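Local coordinates for PROBABLE CHAIN-FATTY-ACID-CoA LIGASE FADD13 (Mycobacterium tuberculosis, PDB 3T5B), which belongs to the AMP-binding enzymes of the ANL superfamily, whose mixed alpha/beta fold carries a glycine-rich signature loop, at residues 173-178 with 359-364; 160-165 with 207-212. All coordinates share one frame; numbering follows the deposited sequence.

Interaction 1 of 2, residues 173-178 with 359-364; sequences GVVHTH and LKEYWN
Val175 lays both methyl groups across the backbone and side-chain base of Glu361: Val175 CG2 meets Glu361 CG at 3.4 Å while CG1 leans on the carbonyl side of the same residue and on toward Trp363, whose ring it meets at the edge. An eclipsed-like first torsion, -27°, puts both methyls on the Glu361 carbonyl. Val175 CG2 also rests on Lys360 CB at 3.5 Å. Beyond it the bent lysine chain crosses Thr177 at about a right angle, methylene CE against methyl CG2, and hydrogen-bonds through NZ to the Asn158 side-chain oxygen and the Asp156 carbonyl.

On the opposite face of the strand from Val175, Val174 and Leu359 meet crosswise, Val174 CG1 to Leu359 CB at 3.5 Å. Leu359 CB also sits 4.0 Å above the plane of the His176 imidazole, near its rim; that ring is tethered at both nitrogens, ND1 to the Ser180 hydroxyl and NE2 to the Thr304 carbonyl.

Backbone bonds join the two segments. Trp363 N donates to Gly173 O over a short 2.6 Å, and Lys360 N donates to Val175 O at 3.1 Å. A water bridges Gly173 N, whose hydrogen it accepts, to Trp363 O.

The pairing is antiparallel, with Val174 opposite Tyr362, and makes 361-362 a short, weakly bonded edge to strand 173-177, whose other neighbour is strand 158-163. Helix 366-372 and strand 377-380 pack against Tyr362, while Thr177 N-caps the helix that follows, 178-191.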
# COMPACT_ATOMS: atom_id res chain seq x y z
N GLY A 173 -11.08 -8.53 -7.19
CA GLY A 173 -9.65 -8.29 -7.29
C GLY A 173 -9.30 -7.03 -8.09
O GLY A 173 -9.58 -6.97 -9.29
N VAL A 174 -8.70 -6.04 -7.44
CA VAL A 174 -8.32 -4.79 -8.11
C VAL A 174 -6.96 -4.97 -8.79
O VAL A 174 -5.96 -5.20 -8.11
CB VAL A 174 -8.17 -3.61 -7.10
CG1 VAL A 174 -7.89 -2.32 -7.86
CG2 VAL A 174 -9.43 -3.48 -6.25
N VAL A 175 -6.92 -4.87 -10.11
CA VAL A 175 -5.63 -5.03 -10.79
C VAL A 175 -4.94 -3.67 -10.98
O VAL A 175 -5.53 -2.72 -11.51
CB VAL A 175 -5.77 -5.74 -12.18
CG1 VAL A 175 -7.00 -6.65 -12.18
CG2 VAL A 175 -5.83 -4.73 -13.30
N HIS A 176 -3.69 -3.59 -10.52
CA HIS A 176 -2.89 -2.38 -10.66
C HIS A 176 -1.66 -2.69 -11.51
O HIS A 176 -1.17 -3.82 -11.53
CB HIS A 176 -2.51 -1.82 -9.28
CG HIS A 176 -3.52 -0.86 -8.74
ND1 HIS A 176 -3.78 0.36 -9.33
CD2 HIS A 176 -4.40 -0.97 -7.70
CE1 HIS A 176 -4.77 0.95 -8.69
NE2 HIS A 176 -5.16 0.17 -7.70
N THR A 177 -1.18 -1.69 -12.23
CA THR A 177 -0.04 -1.86 -13.12
C THR A 177 1.16 -1.07 -12.63
O THR A 177 1.07 -0.33 -11.65
CB THR A 177 -0.37 -1.34 -14.53
OG1 THR A 177 -0.66 0.06 -14.45
CG2 THR A 177 -1.57 -2.06 -15.13
N HIS A 178 2.28 -1.24 -13.32
CA HIS A 178 3.49 -0.52 -12.98
C HIS A 178 3.23 0.99 -13.05
O HIS A 178 3.71 1.74 -12.20
CB HIS A 178 4.61 -0.91 -13.94
CG HIS A 178 5.14 -2.29 -13.70
ND1 HIS A 178 6.38 -2.52 -13.14
CD2 HIS A 178 4.58 -3.51 -13.89
CE1 HIS A 178 6.56 -3.82 -13.00
NE2 HIS A 178 5.49 -4.45 -13.45
N LEU A 359 -7.13 1.81 -11.19
CA LEU A 359 -6.93 0.43 -11.59
C LEU A 359 -7.15 0.28 -13.09
O LEU A 359 -7.72 1.15 -13.73
CB LEU A 359 -7.91 -0.47 -10.82
CG LEU A 359 -9.45 -0.36 -10.92
CD1 LEU A 359 -9.91 1.10 -11.03
CD2 LEU A 359 -9.92 -1.11 -12.12
N LYS A 360 -6.68 -0.84 -13.64
CA LYS A 360 -6.86 -1.12 -15.05
C LYS A 360 -8.22 -1.82 -15.24
O LYS A 360 -8.95 -1.56 -16.20
CB LYS A 360 -5.76 -2.05 -15.55
CG LYS A 360 -6.01 -2.61 -16.94
CD LYS A 360 -5.18 -3.87 -17.21
CE LYS A 360 -3.71 -3.56 -17.42
NZ LYS A 360 -2.94 -4.79 -17.81
N GLU A 361 -8.54 -2.69 -14.29
CA GLU A 361 -9.77 -3.48 -14.34
C GLU A 361 -9.91 -4.30 -13.06
O GLU A 361 -8.98 -4.41 -12.26
CB GLU A 361 -9.68 -4.47 -15.50
CG GLU A 361 -8.46 -5.37 -15.36
CD GLU A 361 -8.31 -6.39 -16.48
OE1 GLU A 361 -8.52 -6.03 -17.66
OE2 GLU A 361 -7.97 -7.55 -16.18
N TYR A 362 -11.10 -4.86 -12.87
CA TYR A 362 -11.31 -5.73 -11.74
C TYR A 362 -10.93 -7.08 -12.34
O TYR A 362 -11.31 -7.37 -13.47
CB TYR A 362 -12.77 -5.72 -11.32
CG TYR A 362 -13.17 -4.52 -10.51
CD1 TYR A 362 -12.60 -4.29 -9.26
CD2 TYR A 362 -14.14 -3.63 -10.97
CE1 TYR A 362 -12.98 -3.20 -8.48
CE2 TYR A 362 -14.53 -2.54 -10.20
CZ TYR A 362 -13.95 -2.33 -8.96
OH TYR A 362 -14.32 -1.25 -8.20
N TRP A 363 -10.18 -7.89 -11.60
CA TRP A 363 -9.75 -9.19 -12.10
C TRP A 363 -10.92 -10.09 -12.47
O TRP A 363 -11.73 -10.47 -11.62
CB TRP A 363 -8.85 -9.88 -11.08
CG TRP A 363 -8.29 -11.20 -11.55
CD1 TRP A 363 -8.71 -12.45 -11.17
CD2 TRP A 363 -7.25 -11.40 -12.51
NE1 TRP A 363 -7.98 -13.42 -11.83
CE2 TRP A 363 -7.08 -12.81 -12.66
CE3 TRP A 363 -6.44 -10.54 -13.26
CZ2 TRP A 363 -6.13 -13.36 -13.53
CZ3 TRP A 363 -5.49 -11.09 -14.12
CH2 TRP A 363 -5.34 -12.49 -14.25
N ASN A 364 -11.00 -10.42 -13.75
CA ASN A 364 -12.04 -11.28 -14.28
C ASN A 364 -13.44 -10.91 -13.79
O ASN A 364 -14.15 -11.75 -13.26
CB ASN A 364 -11.72 -12.73 -13.92
CG ASN A 364 -12.72 -13.70 -14.51
OD1 ASN A 364 -13.19 -13.52 -15.64
ND2 ASN A 364 -13.06 -14.74 -13.76
O HOH W 1 -11.63 -10.80 -9.07

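Interaction 2 of 2, residues 160-165 with 207-212; sequences FIMYTS and FHVAAL
Leu212 approaches the Phe160 ring from above, the two side chains coming from opposite directions. Its CD2 methyl lies over one face, 3.9 Å from the ring centroid and 25° off the normal, a CH-pi contact displaced toward the CD2-CE2 edge of the ring, Leu212 CD2 lying 3.5 Å from Phe160 CE2. The ring is turned out toward the helix by a first torsion of -67°, which sets CG anti to the carbonyl carbon, and Phe71 meets it edge-to-face.

The same methyl serves a second partner. Met162 and Leu212 reach toward each other tip to tip, with Met162 SD 3.5 Å from Leu212 CD2, so that one leucine branch fills the angle between an aromatic face and a thioether.

Both partners stand on strand 158-163, which leads at Thr164 into the glycine-rich signature loop of the AMP-binding family, ending at Lys172 just ahead of the next strand. The facing element is the first turn of helix 209-221, with His208 at the N-cap position and its carbonyl accepting Leu212 N.

Bends at chi2 and chi3 fold the end of Met162 so that CE turns to the start of this helix. There Met162 CE lies 3.3 Å from Val209 N, close also to Val209 CB and the Phe207 carbonyl. No hydrogen bond crosses between strand and helix. Pro83, from strand 80-83, packs on both Met162 and Phe207.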
# COMPACT_ATOMS: atom_id res chain seq x y z
N PHE A 160 -0.03 -5.74 -9.59
CA PHE A 160 -0.73 -6.14 -8.38
C PHE A 160 -2.21 -6.45 -8.57
O PHE A 160 -2.89 -5.84 -9.40
CB PHE A 160 -0.68 -5.04 -7.30
CG PHE A 160 0.67 -4.77 -6.75
CD1 PHE A 160 1.42 -3.70 -7.21
CD2 PHE A 160 1.19 -5.57 -5.73
CE1 PHE A 160 2.68 -3.42 -6.65
CE2 PHE A 160 2.44 -5.31 -5.17
CZ PHE A 160 3.19 -4.23 -5.64
N ILE A 161 -2.71 -7.39 -7.78
CA ILE A 161 -4.13 -7.74 -7.74
C ILE A 161 -4.46 -7.65 -6.26
O ILE A 161 -3.99 -8.45 -5.45
CB ILE A 161 -4.45 -9.16 -8.23
CG1 ILE A 161 -4.06 -9.34 -9.69
CG2 ILE A 161 -5.96 -9.40 -8.09
CD1 ILE A 161 -4.53 -10.69 -10.25
N MET A 162 -5.26 -6.65 -5.91
CA MET A 162 -5.67 -6.41 -4.53
C MET A 162 -7.17 -6.65 -4.42
O MET A 162 -7.94 -5.95 -5.09
CB MET A 162 -5.39 -4.96 -4.18
CG MET A 162 -4.02 -4.44 -4.57
SD MET A 162 -2.76 -4.99 -3.42
CE MET A 162 -3.22 -4.01 -1.95
N TYR A 163 -7.59 -7.60 -3.58
CA TYR A 163 -9.02 -7.88 -3.40
C TYR A 163 -9.66 -6.96 -2.35
O TYR A 163 -8.97 -6.47 -1.46
CB TYR A 163 -9.21 -9.36 -3.02
CG TYR A 163 -8.97 -10.31 -4.19
CD1 TYR A 163 -7.68 -10.62 -4.62
CD2 TYR A 163 -10.05 -10.83 -4.92
CE1 TYR A 163 -7.46 -11.42 -5.74
CE2 TYR A 163 -9.84 -11.63 -6.03
CZ TYR A 163 -8.55 -11.92 -6.44
OH TYR A 163 -8.35 -12.68 -7.57
N THR A 164 -10.97 -6.70 -2.46
CA THR A 164 -11.64 -5.80 -1.51
C THR A 164 -13.06 -6.10 -1.04
O THR A 164 -13.26 -6.44 0.13
CB THR A 164 -11.67 -4.33 -2.02
OG1 THR A 164 -11.89 -4.30 -3.43
CG2 THR A 164 -10.38 -3.61 -1.65
N SER A 165 -14.04 -5.93 -1.93
CA SER A 165 -15.46 -6.13 -1.60
C SER A 165 -15.75 -6.83 -0.28
O SER A 165 -15.40 -7.99 -0.08
CB SER A 165 -16.17 -6.87 -2.73
OG SER A 165 -17.57 -6.90 -2.51
N PHE A 207 -0.40 -5.87 3.18
CA PHE A 207 -1.38 -6.30 2.18
C PHE A 207 -2.39 -5.21 1.85
O PHE A 207 -3.13 -5.32 0.88
CB PHE A 207 -2.08 -7.60 2.62
CG PHE A 207 -2.80 -7.50 3.93
CD1 PHE A 207 -4.00 -6.81 4.02
CD2 PHE A 207 -2.30 -8.14 5.05
CE1 PHE A 207 -4.70 -6.76 5.23
CE2 PHE A 207 -2.99 -8.10 6.26
CZ PHE A 207 -4.20 -7.40 6.35
N HIS A 208 -2.42 -4.14 2.66
CA HIS A 208 -3.31 -3.01 2.39
C HIS A 208 -2.66 -2.16 1.29
O HIS A 208 -1.45 -1.96 1.30
CB HIS A 208 -3.51 -2.13 3.63
CG HIS A 208 -4.66 -2.56 4.49
ND1 HIS A 208 -4.59 -3.65 5.33
CD2 HIS A 208 -5.90 -2.04 4.65
CE1 HIS A 208 -5.74 -3.79 5.97
NE2 HIS A 208 -6.55 -2.82 5.57
N VAL A 209 -3.48 -1.66 0.37
CA VAL A 209 -2.98 -0.85 -0.74
C VAL A 209 -2.17 0.36 -0.29
O VAL A 209 -1.14 0.69 -0.88
CB VAL A 209 -4.15 -0.38 -1.66
CG1 VAL A 209 -5.10 0.54 -0.90
CG2 VAL A 209 -3.59 0.33 -2.88
N ALA A 210 -2.63 1.01 0.77
CA ALA A 210 -1.95 2.18 1.30
C ALA A 210 -0.50 1.88 1.67
O ALA A 210 0.42 2.61 1.30
CB ALA A 210 -2.70 2.71 2.52
N ALA A 211 -0.28 0.78 2.40
CA ALA A 211 1.07 0.42 2.82
C ALA A 211 1.97 0.09 1.64
O ALA A 211 3.17 0.39 1.64
CB ALA A 211 1.01 -0.76 3.79
N LEU A 212 1.39 -0.53 0.63
CA LEU A 212 2.13 -0.92 -0.55
C LEU A 212 2.69 0.29 -1.30
O LEU A 212 3.88 0.31 -1.67
CB LEU A 212 1.19 -1.71 -1.46
CG LEU A 212 1.68 -2.98 -2.15
CD1 LEU A 212 2.44 -3.88 -1.19
CD2 LEU A 212 0.45 -3.69 -2.72

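Overall arrangement
Interactions 1 and 2 have centres about 10 Å apart and meet through one three-stranded antiparallel sheet, in which strand 173-177 lies between strands 158-163 and 361-362. Probable backbone hydrogen bonds join its first two strands, from Val174 N to Met162 O and from His176 N to Phe160 O, and Trp363 packs on Ile161. Along the chain the segments alternate: 160-165, 173-178, 207-212, then 359-364. The signature loop thus springs from a strand hairpin that interaction 2 ties to helix 209-221, and interaction 1 to a segment arriving some 180 residues later, all four segments belonging to the AMP-binding region of the protein.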